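Local structure of Asp/Glu-specific dipeptidyl-peptidase (Flavobacterium psychrophilum, 5JXF) at residues M40-L45 with I577-N582; R190-G195 with N582-V587; H656-N661 with M686-Y691; T280-Y285 with R586-K591. The protein removes dipeptides from the N-terminus of oligopeptides, with strict specificity for aspartate or glutamate at the P1 position. All blocks are in the same frame, centred on the assembly; numbering follows the deposited sequence.

Interaction 1 of 4, residues M40-L45 with I577-N582; sequences MWIPSL and IFPDAN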
loop_
_atom_site.group_PDB
_atom_site.type_symbol
_atom_site.label_atom_id
_atom_site.label_comp_id
_atom_site.label_asym_id
_atom_site.label_seq_id
_atom_site.Cartn_x
_atom_site.Cartn_y
_atom_site.Cartn_z
ATOM N N MET A 40 6.059 25.876 -15.710
ATOM C CA MET A 40 5.144 26.822 -15.085
ATOM C C MET A 40 5.357 28.193 -15.728
ATOM O O MET A 40 6.341 28.874 -15.444
ATOM C CB MET A 40 5.359 26.896 -13.568
ATOM C CG MET A 40 5.413 25.544 -12.853
ATOM S SD MET A 40 6.054 25.613 -11.161
ATOM C CE MET A 40 5.517 24.003 -10.529
ATOM N N TRP A 41 4.418 28.597 -16.574
ATOM C CA TRP A 41 4.645 29.694 -17.514
ATOM C C TRP A 41 4.013 31.015 -17.087
ATOM O O TRP A 41 2.916 31.054 -16.545
ATOM C CB TRP A 41 4.126 29.284 -18.900
ATOM C CG TRP A 41 4.676 27.946 -19.293
ATOM C CD1 TRP A 41 4.055 26.732 -19.167
ATOM C CD2 TRP A 41 5.975 27.677 -19.822
ATOM N NE1 TRP A 41 4.883 25.729 -19.606
ATOM C CE2 TRP A 41 6.070 26.282 -20.012
ATOM C CE3 TRP A 41 7.069 28.482 -20.165
ATOM C CZ2 TRP A 41 7.216 25.676 -20.527
ATOM C CZ3 TRP A 41 8.199 27.883 -20.679
ATOM C CH2 TRP A 41 8.268 26.494 -20.857
ATOM N N ILE A 42 4.735 32.097 -17.336
ATOM C CA ILE A 42 4.216 33.433 -17.110
ATOM C C ILE A 42 3.097 33.679 -18.094
ATOM O O ILE A 42 3.309 33.600 -19.299
ATOM C CB ILE A 42 5.321 34.490 -17.267
ATOM C CG1 ILE A 42 6.469 34.156 -16.322
ATOM C CG2 ILE A 42 4.766 35.874 -16.978
ATOM C CD1 ILE A 42 7.668 35.036 -16.481
ATOM N N PRO A 43 1.895 33.976 -17.585
ATOM C CA PRO A 43 0.686 33.913 -18.404
ATOM C C PRO A 43 0.658 34.942 -19.534
ATOM O O PRO A 43 -0.111 34.782 -20.478
ATOM C CB PRO A 43 -0.435 34.190 -17.395
ATOM C CG PRO A 43 0.170 33.950 -16.063
ATOM C CD PRO A 43 1.594 34.351 -16.196
ATOM N N SER A 44 1.483 35.976 -19.445
ATOM C CA SER A 44 1.539 36.977 -20.509
ATOM C C SER A 44 2.482 36.544 -21.636
ATOM O O SER A 44 2.628 37.245 -22.635
ATOM C CB SER A 44 1.978 38.336 -19.939
ATOM O OG SER A 44 3.215 38.218 -19.252
ATOM N N LEU A 45 3.117 35.385 -21.494
ATOM C CA LEU A 45 4.084 34.956 -22.501
ATOM C C LEU A 45 3.689 33.675 -23.201
ATOM O O LEU A 45 4.546 32.948 -23.680
ATOM C CB LEU A 45 5.462 34.764 -21.874
ATOM C CG LEU A 45 6.099 36.032 -21.309
ATOM C CD1 LEU A 45 7.544 35.725 -20.946
ATOM C CD2 LEU A 45 6.005 37.192 -22.315
ATOM N N ILE A 577 12.772 26.247 -21.436
ATOM C CA ILE A 577 13.196 26.683 -20.113
ATOM C C ILE A 577 12.187 27.664 -19.531
ATOM O O ILE A 577 11.837 28.666 -20.150
ATOM C CB ILE A 577 14.607 27.302 -20.139
ATOM C CG1 ILE A 577 15.648 26.181 -20.072
ATOM C CG2 ILE A 577 14.812 28.230 -18.955
ATOM C CD1 ILE A 577 17.065 26.637 -20.244
ATOM N N PHE A 578 11.699 27.330 -18.343
ATOM C CA PHE A 578 10.736 28.151 -17.633
ATOM C C PHE A 578 11.368 28.648 -16.347
ATOM O O PHE A 578 12.219 27.978 -15.787
ATOM C CB PHE A 578 9.457 27.359 -17.337
ATOM C CG PHE A 578 9.683 26.107 -16.534
ATOM C CD1 PHE A 578 10.062 24.926 -17.157
ATOM C CD2 PHE A 578 9.475 26.098 -15.160
ATOM C CE1 PHE A 578 10.249 23.757 -16.420
ATOM C CE2 PHE A 578 9.659 24.927 -14.409
ATOM C CZ PHE A 578 10.048 23.759 -15.044
ATOM N N PRO A 579 10.959 29.835 -15.881
ATOM C CA PRO A 579 11.489 30.376 -14.629
ATOM C C PRO A 579 11.029 29.558 -13.433
ATOM O O PRO A 579 9.904 29.055 -13.443
ATOM C CB PRO A 579 10.898 31.791 -14.584
ATOM C CG PRO A 579 9.676 31.702 -15.392
ATOM C CD PRO A 579 10.002 30.756 -16.509
ATOM N N ASP A 580 11.878 29.447 -12.419
ATOM C CA ASP A 580 11.544 28.723 -11.194
ATOM C C ASP A 580 10.317 29.391 -10.603
ATOM O O ASP A 580 10.109 30.571 -10.821
ATOM C CB ASP A 580 12.718 28.745 -10.197
ATOM C CG ASP A 580 13.769 27.632 -10.459
ATOM O OD1 ASP A 580 13.396 26.465 -10.722
ATOM O OD2 ASP A 580 14.985 27.922 -10.377
ATOM N N ALA A 581 9.491 28.656 -9.870
ATOM C CA ALA A 581 8.348 29.284 -9.216
ATOM C C ALA A 581 8.857 30.281 -8.182
ATOM O O ALA A 581 9.911 30.072 -7.579
ATOM C CB ALA A 581 7.440 28.232 -8.562
ATOM N N ASN A 582 8.105 31.359 -7.983
ATOM C CA ASN A 582 8.460 32.395 -7.026
ATOM C C ASN A 582 7.233 33.091 -6.487
ATOM O O ASN A 582 7.230 34.317 -6.319
ATOM C CB ASN A 582 9.406 33.420 -7.670
ATOM C CG ASN A 582 8.773 34.142 -8.853
ATOM O OD1 ASN A 582 7.662 33.817 -9.284
ATOM N ND2 ASN A 582 9.494 35.117 -9.398
#
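W41 and F578 form a T-shaped aromatic pair where two irregular loops of the S46 peptidase meet, one leading to helix 49-57 and the other running from helix 547-571 to strand 586-591. The edge of F578 is directed at the face of the W41 six-membered ring, with centroids 5.7 Å apart and planes at 63°. The same face receives a CH-pi contact, F578 CB lying 3.8 Å from the centroid of the W41 six-membered ring. Tryptophan suits the place because its long flat surface can take both the CB and the neighbouring ring edge. A leucine here would probably leave F578 CB without its aromatic platform and the phenyl group freer to shift. F578 folds back over its own backbone (chi1 58°), which brings one ring face under the M40 main chain, M40 N being 3.5 Å from F578 CD2.

Aliphatic contacts continue the interface along both chains. The extended M40 side chain carries its sulfur to the methyl of A581, with SD 3.9 Å from CB, and its far end reaches H656 near the substrate pocket. I42 crosses P579 obliquely, CD1 coming 4.0 Å from the proline CG, and both also rest on F192 of strand 186-192.

The next shell fixes the backbones. W41 pairs with V587, while the carbonyl of F578 accepts a hydrogen bond from Y292 and the carboxylate of D580 one from E291 N. No hydrogen bond runs directly between the segments 40-45 and 577-582; instead NH1 of R586 bonds both M40 O and P579 O, bridging carbonyl oxygens that stand 4.1 Å apart.

Interaction 2 of 4, residues R190-G195 with N582-V587; sequences RTFFEG and NSTLRV
R190 lies against T584 through its aliphatic stem, CG approaching the threonine CG2 to 3.4 Å, the two side chains running antiparallel alongside one another. A bend at chi2 (-78°) turns the R190 chain along the loop, where S583 O lies over one face of its guanidinium. T191 contributes its backbone: its carbonyl O accepts a very short hydrogen bond from N582 ND2, 2.5 Å, a length best treated with caution. F192 then closes over the asparagine. N582 ND2 sits 3.3 Å above the ring plane of F192, over its centre, the amide standing almost upright at 78° to the ring.

Asparagine suits this place because its amide donates through ND2 and accepts through OD1. N582 OD1 accepts T584 OG1 in the carbonyl plane at 2.6 Å and R586 NH2 from above that plane at 3.0 Å. R586 NE in turn donates to T584 OG1, and NH2 also bonds D580 O, so the guanidinium is fixed beside F192, its plane only 25° from the ring.

After F192 the chain turns toward strand 197-214, the partner of strand 186-192, and F193 packs on M565 and L569 of helix 547-571, while strand 586-591 continues beside strand 279-284.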
loop_
_atom_site.group_PDB
_atom_site.type_symbol
_atom_site.label_atom_id
_atom_site.label_comp_id
_atom_site.label_asym_id
_atom_site.label_seq_id
_atom_site.Cartn_x
_atom_site.Cartn_y
_atom_site.Cartn_z
ATOM N N ARG A 190 8.905 41.233 -8.259
ATOM C CA ARG A 190 9.335 39.875 -7.978
ATOM C C ARG A 190 10.550 39.496 -8.773
ATOM O O ARG A 190 10.745 39.968 -9.894
ATOM C CB ARG A 190 8.215 38.875 -8.288
ATOM C CG ARG A 190 7.006 39.036 -7.436
ATOM C CD ARG A 190 7.206 38.448 -6.040
ATOM N NE ARG A 190 5.940 38.518 -5.315
ATOM C CZ ARG A 190 5.653 37.840 -4.209
ATOM N NH1 ARG A 190 6.555 37.037 -3.658
ATOM N NH2 ARG A 190 4.456 37.977 -3.651
ATOM N N THR A 191 11.354 38.606 -8.210
ATOM C CA THR A 191 12.592 38.212 -8.855
ATOM C C THR A 191 12.410 36.914 -9.628
ATOM O O THR A 191 11.830 35.958 -9.121
ATOM C CB THR A 191 13.703 38.047 -7.828
ATOM O OG1 THR A 191 13.618 39.106 -6.871
ATOM C CG2 THR A 191 15.049 38.070 -8.504
ATOM N N PHE A 192 12.898 36.886 -10.863
ATOM C CA PHE A 192 12.804 35.697 -11.708
ATOM C C PHE A 192 14.181 35.202 -12.166
ATOM O O PHE A 192 15.136 35.983 -12.271
ATOM C CB PHE A 192 11.939 35.978 -12.944
ATOM C CG PHE A 192 10.470 36.160 -12.654
ATOM C CD1 PHE A 192 10.000 37.306 -12.025
ATOM C CD2 PHE A 192 9.547 35.192 -13.052
ATOM C CE1 PHE A 192 8.644 37.467 -11.773
ATOM C CE2 PHE A 192 8.181 35.352 -12.816
ATOM C CZ PHE A 192 7.726 36.482 -12.175
ATOM N N PHE A 193 14.264 33.906 -12.459
ATOM C CA PHE A 193 15.479 33.292 -12.992
ATOM C C PHE A 193 16.686 33.617 -12.121
ATOM O O PHE A 193 17.762 33.932 -12.637
ATOM C CB PHE A 193 15.746 33.757 -14.430
ATOM C CG PHE A 193 14.835 33.144 -15.465
ATOM C CD1 PHE A 193 14.958 31.809 -15.814
ATOM C CD2 PHE A 193 13.895 33.918 -16.127
ATOM C CE1 PHE A 193 14.133 31.246 -16.785
ATOM C CE2 PHE A 193 13.066 33.362 -17.099
ATOM C CZ PHE A 193 13.185 32.021 -17.424
ATOM N N GLU A 194 16.483 33.585 -10.806
ATOM C CA GLU A 194 17.571 33.715 -9.830
ATOM C C GLU A 194 18.196 35.108 -9.841
ATOM O O GLU A 194 19.258 35.315 -9.264
ATOM C CB GLU A 194 18.654 32.659 -10.087
ATOM C CG GLU A 194 18.166 31.216 -9.950
ATOM C CD GLU A 194 18.024 30.767 -8.502
ATOM O OE1 GLU A 194 18.392 31.544 -7.593
ATOM O OE2 GLU A 194 17.528 29.639 -8.279
ATOM N N GLY A 195 17.539 36.053 -10.505
ATOM C CA GLY A 195 17.994 37.434 -10.517
ATOM C C GLY A 195 18.290 37.991 -11.896
ATOM O O GLY A 195 18.668 39.161 -12.033
ATOM N N ASN A 582 8.105 31.359 -7.983
ATOM C CA ASN A 582 8.460 32.395 -7.026
ATOM C C ASN A 582 7.233 33.091 -6.487
ATOM O O ASN A 582 7.230 34.317 -6.319
ATOM C CB ASN A 582 9.406 33.420 -7.670
ATOM C CG ASN A 582 8.773 34.142 -8.853
ATOM O OD1 ASN A 582 7.662 33.817 -9.284
ATOM N ND2 ASN A 582 9.494 35.117 -9.398
ATOM N N SER A 583 6.193 32.297 -6.238
ATOM C CA SER A 583 4.909 32.769 -5.724
ATOM C C SER A 583 4.258 33.851 -6.613
ATOM O O SER A 583 3.573 34.741 -6.111
ATOM C CB SER A 583 5.061 33.293 -4.292
ATOM O OG SER A 583 5.968 32.502 -3.559
ATOM N N THR A 584 4.446 33.751 -7.927
ATOM C CA THR A 584 3.710 34.589 -8.878
ATOM C C THR A 584 2.782 33.764 -9.782
ATOM O O THR A 584 2.938 32.552 -9.914
ATOM C CB THR A 584 4.652 35.397 -9.755
ATOM O OG1 THR A 584 5.448 34.521 -10.558
ATOM C CG2 THR A 584 5.560 36.293 -8.880
ATOM N N LEU A 585 1.820 34.442 -10.395
ATOM C CA LEU A 585 0.801 33.806 -11.222
ATOM C C LEU A 585 1.410 33.059 -12.404
ATOM O O LEU A 585 2.139 33.639 -13.192
ATOM C CB LEU A 585 -0.191 34.862 -11.718
ATOM C CG LEU A 585 -1.380 34.413 -12.562
ATOM C CD1 LEU A 585 -2.227 33.479 -11.782
ATOM C CD2 LEU A 585 -2.188 35.650 -13.000
ATOM N N ARG A 586 1.126 31.764 -12.513
ATOM C CA ARG A 586 1.676 30.962 -13.610
ATOM C C ARG A 586 0.595 30.088 -14.189
ATOM O O ARG A 586 -0.389 29.798 -13.545
ATOM C CB ARG A 586 2.836 30.041 -13.189
ATOM C CG ARG A 586 4.004 30.634 -12.507
ATOM C CD ARG A 586 4.783 31.602 -13.384
ATOM N NE ARG A 586 5.887 32.157 -12.617
ATOM C CZ ARG A 586 7.070 31.568 -12.503
ATOM N NH1 ARG A 586 7.307 30.427 -13.142
ATOM N NH2 ARG A 586 8.025 32.132 -11.775
ATOM N N VAL A 587 0.809 29.668 -15.418
ATOM C CA VAL A 587 -0.071 28.731 -16.051
ATOM C C VAL A 587 0.720 27.451 -16.321
ATOM O O VAL A 587 1.897 27.511 -16.662
ATOM C CB VAL A 587 -0.638 29.310 -17.354
ATOM C CG1 VAL A 587 -1.403 28.248 -18.132
ATOM C CG2 VAL A 587 -1.525 30.496 -17.037
#

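Interaction 3 of 4, residues H656-N661 with M686-Y691; sequences HTTGGN and MSDIHY. With ASP (aspartic acid), chain F.
T658 and D688 make the shortest direct hydrogen bond between these loops: T658 OG1 donates to D688 OD1 at 2.6 Å, meeting it on the syn side of the carboxylate. The hydroxyl lies opposite the backbone N (chi1 -172°), which aims it across the gap. A second, longer bond runs from H656 NE2 to S687 O, 3.3 Å, reaching the carbonyl from above its plane. ND1 of the same ring is bonded to G39 N, an arrangement consistent with the hydrogen residing on NE2. D688 OD2 forms a salt bridge with K347.

One water ties the polar groups together, 2.7 Å from T657 O and 2.6 Å from D688 OD1, and also bonded to H656 NE2 and S687 OG. That serine hydroxyl further bonds G684 O and R680.

Across the two segments the aromatic contact is with Y691, whose CD1 lies 3.5 Å above the centre of the H656 ring, the planes oblique at 44°. With H656 replaced by alanine, the water and S687 O would probably lose a partner, and Y691 CD1 the ring it packs against.

Backbone amides grip the bound aspartate, G660 N donating to its O at 2.8 Å and S662 N bonding it too; R680, thought by similarity to set P1 specificity, adds a side-chain bond. The type II turn T658-N661, with glycine at the positive phi of G660, presents G660 N just ahead of S662, consistent with the oxyanion hole of chymotrypsin-like serine peptidases.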
loop_
_atom_site.group_PDB
_atom_site.type_symbol
_atom_site.label_atom_id
_atom_site.label_comp_id
_atom_site.label_asym_id
_atom_site.label_seq_id
_atom_site.Cartn_x
_atom_site.Cartn_y
_atom_site.Cartn_z
ATOM N N HIS A 656 2.152 20.520 -14.106
ATOM C CA HIS A 656 3.267 20.695 -13.194
ATOM C C HIS A 656 2.909 21.722 -12.134
ATOM O O HIS A 656 2.764 22.905 -12.437
ATOM C CB HIS A 656 4.516 21.125 -13.968
ATOM C CG HIS A 656 5.774 21.138 -13.151
ATOM N ND1 HIS A 656 6.965 21.650 -13.626
ATOM C CD2 HIS A 656 6.029 20.707 -11.892
ATOM C CE1 HIS A 656 7.895 21.535 -12.696
ATOM N NE2 HIS A 656 7.352 20.971 -11.632
ATOM N N THR A 657 2.787 21.267 -10.891
ATOM C CA THR A 657 2.426 22.116 -9.757
ATOM C C THR A 657 3.406 22.003 -8.600
ATOM O O THR A 657 4.292 21.153 -8.611
ATOM C CB THR A 657 1.024 21.761 -9.216
ATOM O OG1 THR A 657 0.978 20.362 -8.922
ATOM C CG2 THR A 657 -0.060 22.093 -10.237
ATOM N N THR A 658 3.230 22.851 -7.588
ATOM C CA THR A 658 4.018 22.744 -6.357
ATOM C C THR A 658 3.203 23.446 -5.263
ATOM O O THR A 658 2.101 23.914 -5.538
ATOM C CB THR A 658 5.457 23.338 -6.543
ATOM O OG1 THR A 658 6.279 23.069 -5.394
ATOM C CG2 THR A 658 5.410 24.829 -6.794
ATOM N N GLY A 659 3.714 23.508 -4.035
ATOM C CA GLY A 659 3.007 24.200 -2.967
ATOM C C GLY A 659 2.741 25.667 -3.389
ATOM O O GLY A 659 3.625 26.319 -3.945
ATOM N N GLY A 660 1.535 26.158 -3.139
ATOM C CA GLY A 660 1.084 27.427 -3.691
ATOM C C GLY A 660 -0.028 27.222 -4.706
ATOM O O GLY A 660 -0.904 28.081 -4.861
ATOM N N ASN A 661 0.013 26.071 -5.382
ATOM C CA ASN A 661 -0.986 25.702 -6.366
ATOM C C ASN A 661 -2.192 25.097 -5.697
ATOM O O ASN A 661 -3.182 24.803 -6.362
ATOM C CB ASN A 661 -0.445 24.697 -7.373
ATOM C CG ASN A 661 0.114 25.342 -8.618
ATOM O OD1 ASN A 661 1.211 25.001 -9.060
ATOM N ND2 ASN A 661 -0.638 26.279 -9.201
ATOM N N MET A 686 9.085 14.766 -5.726
ATOM C CA MET A 686 10.399 15.272 -6.078
ATOM C C MET A 686 10.354 16.405 -7.097
ATOM O O MET A 686 11.392 16.989 -7.427
ATOM C CB MET A 686 11.235 14.143 -6.659
ATOM C CG MET A 686 10.602 13.624 -7.942
ATOM S SD MET A 686 11.473 12.255 -8.688
ATOM C CE MET A 686 13.109 12.934 -8.738
ATOM N N SER A 687 9.170 16.713 -7.605
ATOM C CA SER A 687 9.085 17.499 -8.845
ATOM C C SER A 687 9.581 18.950 -8.780
ATOM O O SER A 687 9.708 19.574 -9.818
ATOM C CB SER A 687 7.660 17.483 -9.366
ATOM O OG SER A 687 6.746 17.913 -8.375
ATOM N N ASP A 688 9.871 19.472 -7.589
ATOM C CA ASP A 688 10.480 20.809 -7.454
ATOM C C ASP A 688 11.952 20.802 -7.839
ATOM O O ASP A 688 12.553 21.854 -8.079
ATOM C CB ASP A 688 10.393 21.328 -6.020
ATOM C CG ASP A 688 8.984 21.617 -5.570
ATOM O OD1 ASP A 688 8.027 21.404 -6.351
ATOM O OD2 ASP A 688 8.847 22.040 -4.402
ATOM N N ILE A 689 12.540 19.609 -7.836
ATOM C CA ILE A 689 13.982 19.430 -8.035
ATOM C C ILE A 689 14.234 18.689 -9.349
ATOM O O ILE A 689 15.177 18.985 -10.075
ATOM C CB ILE A 689 14.603 18.650 -6.849
ATOM C CG1 ILE A 689 14.341 19.391 -5.534
ATOM C CG2 ILE A 689 16.095 18.373 -7.074
ATOM C CD1 ILE A 689 14.924 20.789 -5.493
ATOM N N HIS A 690 13.362 17.726 -9.645
ATOM C CA HIS A 690 13.445 16.955 -10.882
ATOM C C HIS A 690 12.050 16.555 -11.330
ATOM O O HIS A 690 11.327 15.886 -10.589
ATOM C CB HIS A 690 14.317 15.708 -10.690
ATOM C CG HIS A 690 14.397 14.827 -11.900
ATOM N ND1 HIS A 690 14.075 13.488 -11.866
ATOM C CD2 HIS A 690 14.783 15.088 -13.172
ATOM C CE1 HIS A 690 14.249 12.962 -13.066
ATOM N NE2 HIS A 690 14.684 13.911 -13.876
ATOM N N TYR A 691 11.668 16.973 -12.534
ATOM C CA TYR A 691 10.365 16.625 -13.087
ATOM C C TYR A 691 10.489 15.425 -14.036
ATOM O O TYR A 691 11.254 15.465 -14.991
ATOM C CB TYR A 691 9.749 17.832 -13.813
ATOM C CG TYR A 691 8.350 17.590 -14.354
ATOM C CD1 TYR A 691 7.228 17.855 -13.581
ATOM C CD2 TYR A 691 8.154 17.090 -15.635
ATOM C CE1 TYR A 691 5.958 17.635 -14.073
ATOM C CE2 TYR A 691 6.884 16.866 -16.126
ATOM C CZ TYR A 691 5.799 17.141 -15.346
ATOM O OH TYR A 691 4.540 16.907 -15.841
HETATM N N ASP F . -0.542 20.692 -1.269
HETATM C CA ASP F . 0.328 21.701 -1.884
HETATM C C ASP F . -0.042 23.137 -1.562
HETATM O O ASP F . -0.040 24.003 -2.442
HETATM C CB ASP F . 0.365 21.511 -3.411
HETATM C CG ASP F . 1.400 20.487 -3.859
HETATM O OD1 ASP F . 2.350 20.230 -3.099
HETATM O OD2 ASP F . 1.277 19.947 -4.981
HETATM O O HOH W 1 6.990 20.712 -8.597
#

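Interaction 4 of 4, residues T280-Y285 with R586-K591; sequences TMVMGY and RVTYGK
The side chain of Y589 meets the partner strand through CB, not through its ring, for chi1 of 45° swings the flat ring off toward helix 49-57, where M54 and L57 touch it and its hydroxyl bonds E53 and N50. The guanidinium of R586 likewise leads away from the partner strand, to D580 and other loop groups.

What joins the strands is an antiparallel ladder, their axes 4.5 Å apart and at 160°. T280 with G590, V282 with T588 and G284 with R586 are hydrogen-bonded pairs, each closing two bonds; the shortest is V282 N to T588 O, 2.6 Å.

M281, M283, V587 and Y589 share one face. V587 stands between the two methionines, CG1 3.5 Å from M281 SD and CG2 3.7 Å from M283 CG; flexible thioether chains can fit round a rigid branched residue. On the other face T588 CG2 lies 3.8 Å from V282 CB, while T588 OG1 bonds G39 O and T280 OG1 bonds N655.

Strand 586-591 is outermost in this chain's eight-stranded antiparallel sheet. Strand 279-284 lies between it and strand 665-667, and I66 of helix 63-66 packs on M281, M283 and V587.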
loop_
_atom_site.group_PDB
_atom_site.type_symbol
_atom_site.label_atom_id
_atom_site.label_comp_id
_atom_site.label_asym_id
_atom_site.label_seq_id
_atom_site.Cartn_x
_atom_site.Cartn_y
_atom_site.Cartn_z
ATOM N N THR A 280 -6.253 19.877 -19.849
ATOM C CA THR A 280 -6.440 20.601 -18.586
ATOM C C THR A 280 -5.420 21.719 -18.480
ATOM O O THR A 280 -4.266 21.555 -18.890
ATOM C CB THR A 280 -6.253 19.694 -17.322
ATOM O OG1 THR A 280 -4.889 19.268 -17.232
ATOM C CG2 THR A 280 -7.143 18.479 -17.351
ATOM N N MET A 281 -5.847 22.847 -17.923
ATOM C CA MET A 281 -4.950 23.945 -17.651
ATOM C C MET A 281 -5.110 24.394 -16.203
ATOM O O MET A 281 -6.215 24.669 -15.727
ATOM C CB MET A 281 -5.216 25.112 -18.614
ATOM C CG MET A 281 -4.089 26.100 -18.683
ATOM S SD MET A 281 -4.514 27.647 -19.548
ATOM C CE MET A 281 -5.783 28.280 -18.498
ATOM N N VAL A 282 -3.985 24.481 -15.511
ATOM C CA VAL A 282 -3.996 24.920 -14.138
ATOM C C VAL A 282 -3.275 26.283 -13.988
ATOM O O VAL A 282 -2.131 26.452 -14.387
ATOM C CB VAL A 282 -3.356 23.843 -13.230
ATOM C CG1 VAL A 282 -3.359 24.293 -11.802
ATOM C CG2 VAL A 282 -4.117 22.490 -13.367
ATOM N N MET A 283 -3.973 27.247 -13.416
ATOM C CA MET A 283 -3.424 28.581 -13.191
ATOM C C MET A 283 -3.309 28.806 -11.684
ATOM O O MET A 283 -4.240 28.538 -10.939
ATOM C CB MET A 283 -4.321 29.645 -13.838
ATOM C CG MET A 283 -3.667 31.014 -14.022
ATOM S SD MET A 283 -4.741 32.208 -14.929
ATOM C CE MET A 283 -5.573 30.995 -15.983
ATOM N N GLY A 284 -2.160 29.253 -11.210
ATOM C CA GLY A 284 -2.044 29.461 -9.785
ATOM C C GLY A 284 -0.784 30.174 -9.375
ATOM O O GLY A 284 -0.089 30.776 -10.205
ATOM N N TYR A 285 -0.494 30.112 -8.080
ATOM C CA TYR A 285 0.658 30.815 -7.533
ATOM C C TYR A 285 1.662 29.864 -6.849
ATOM O O TYR A 285 1.855 29.912 -5.629
ATOM C CB TYR A 285 0.187 31.897 -6.560
ATOM C CG TYR A 285 -0.763 32.900 -7.195
ATOM C CD1 TYR A 285 -2.114 32.588 -7.367
ATOM C CD2 TYR A 285 -0.318 34.164 -7.597
ATOM C CE1 TYR A 285 -2.981 33.483 -7.958
ATOM C CE2 TYR A 285 -1.204 35.080 -8.195
ATOM C CZ TYR A 285 -2.519 34.728 -8.363
ATOM O OH TYR A 285 -3.414 35.586 -8.928
ATOM N N ARG A 586 1.126 31.764 -12.513
ATOM C CA ARG A 586 1.676 30.962 -13.610
ATOM C C ARG A 586 0.595 30.088 -14.189
ATOM O O ARG A 586 -0.389 29.798 -13.545
ATOM C CB ARG A 586 2.836 30.041 -13.189
ATOM C CG ARG A 586 4.004 30.634 -12.507
ATOM C CD ARG A 586 4.783 31.602 -13.384
ATOM N NE ARG A 586 5.887 32.157 -12.617
ATOM C CZ ARG A 586 7.070 31.568 -12.503
ATOM N NH1 ARG A 586 7.307 30.427 -13.142
ATOM N NH2 ARG A 586 8.025 32.132 -11.775
ATOM N N VAL A 587 0.809 29.668 -15.418
ATOM C CA VAL A 587 -0.071 28.731 -16.051
ATOM C C VAL A 587 0.720 27.451 -16.321
ATOM O O VAL A 587 1.897 27.511 -16.662
ATOM C CB VAL A 587 -0.638 29.310 -17.354
ATOM C CG1 VAL A 587 -1.403 28.248 -18.132
ATOM C CG2 VAL A 587 -1.525 30.496 -17.037
ATOM N N THR A 588 0.067 26.307 -16.139
ATOM C CA THR A 588 0.604 25.029 -16.588
ATOM C C THR A 588 -0.558 24.240 -17.195
ATOM O O THR A 588 -1.716 24.458 -16.837
ATOM C CB THR A 588 1.268 24.247 -15.425
ATOM O OG1 THR A 588 1.795 22.999 -15.903
ATOM C CG2 THR A 588 0.278 23.975 -14.311
ATOM N N TYR A 589 -0.255 23.344 -18.129
ATOM C CA TYR A 589 -1.292 22.587 -18.813
ATOM C C TYR A 589 -0.863 21.146 -19.032
ATOM O O TYR A 589 0.308 20.805 -18.876
ATOM C CB TYR A 589 -1.618 23.207 -20.162
ATOM C CG TYR A 589 -0.370 23.564 -20.916
ATOM C CD1 TYR A 589 0.205 24.818 -20.757
ATOM C CD2 TYR A 589 0.250 22.657 -21.770
ATOM C CE1 TYR A 589 1.357 25.156 -21.403
ATOM C CE2 TYR A 589 1.420 23.004 -22.442
ATOM C CZ TYR A 589 1.952 24.272 -22.250
ATOM O OH TYR A 589 3.092 24.691 -22.877
ATOM N N GLY A 590 -1.805 20.318 -19.450
ATOM C CA GLY A 590 -1.491 18.941 -19.765
ATOM C C GLY A 590 -2.779 18.207 -20.023
ATOM O O GLY A 590 -3.682 18.755 -20.657
ATOM N N LYS A 591 -2.878 16.984 -19.508
ATOM C CA LYS A 591 -4.071 16.197 -19.735
ATOM C C LYS A 591 -4.361 15.240 -18.583
ATOM O O LYS A 591 -3.466 14.862 -17.834
ATOM C CB LYS A 591 -3.933 15.424 -21.051
ATOM C CG LYS A 591 -2.773 14.450 -21.033
ATOM C CD LYS A 591 -2.281 14.121 -22.427
ATOM C CE LYS A 591 -3.282 13.292 -23.195
ATOM N NZ LYS A 591 -2.925 13.193 -24.632
#

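How the interactions relate
Interactions 1, 3 and 4 are buried, whereas interaction 2 is only partly so, with R190 and N582 at its more open side. Interactions 1 and 2 share N582, and interactions 2 and 4 share R586 and V587, so one run of chain from 577 to 591 serves three contacts. Their chemistry follows the fold: regular backbone pairing in interaction 4, aromatic and aliphatic contact between loops in interaction 1, side-chain hydrogen bonds in interaction 2, and a water-centred polar network beside the ligand in interaction 3. Interaction 3 meets interaction 1 through M40 CE on T657 and F578 on H656, and interaction 4 through T588 OG1 with H656 N, but does not touch interaction 2.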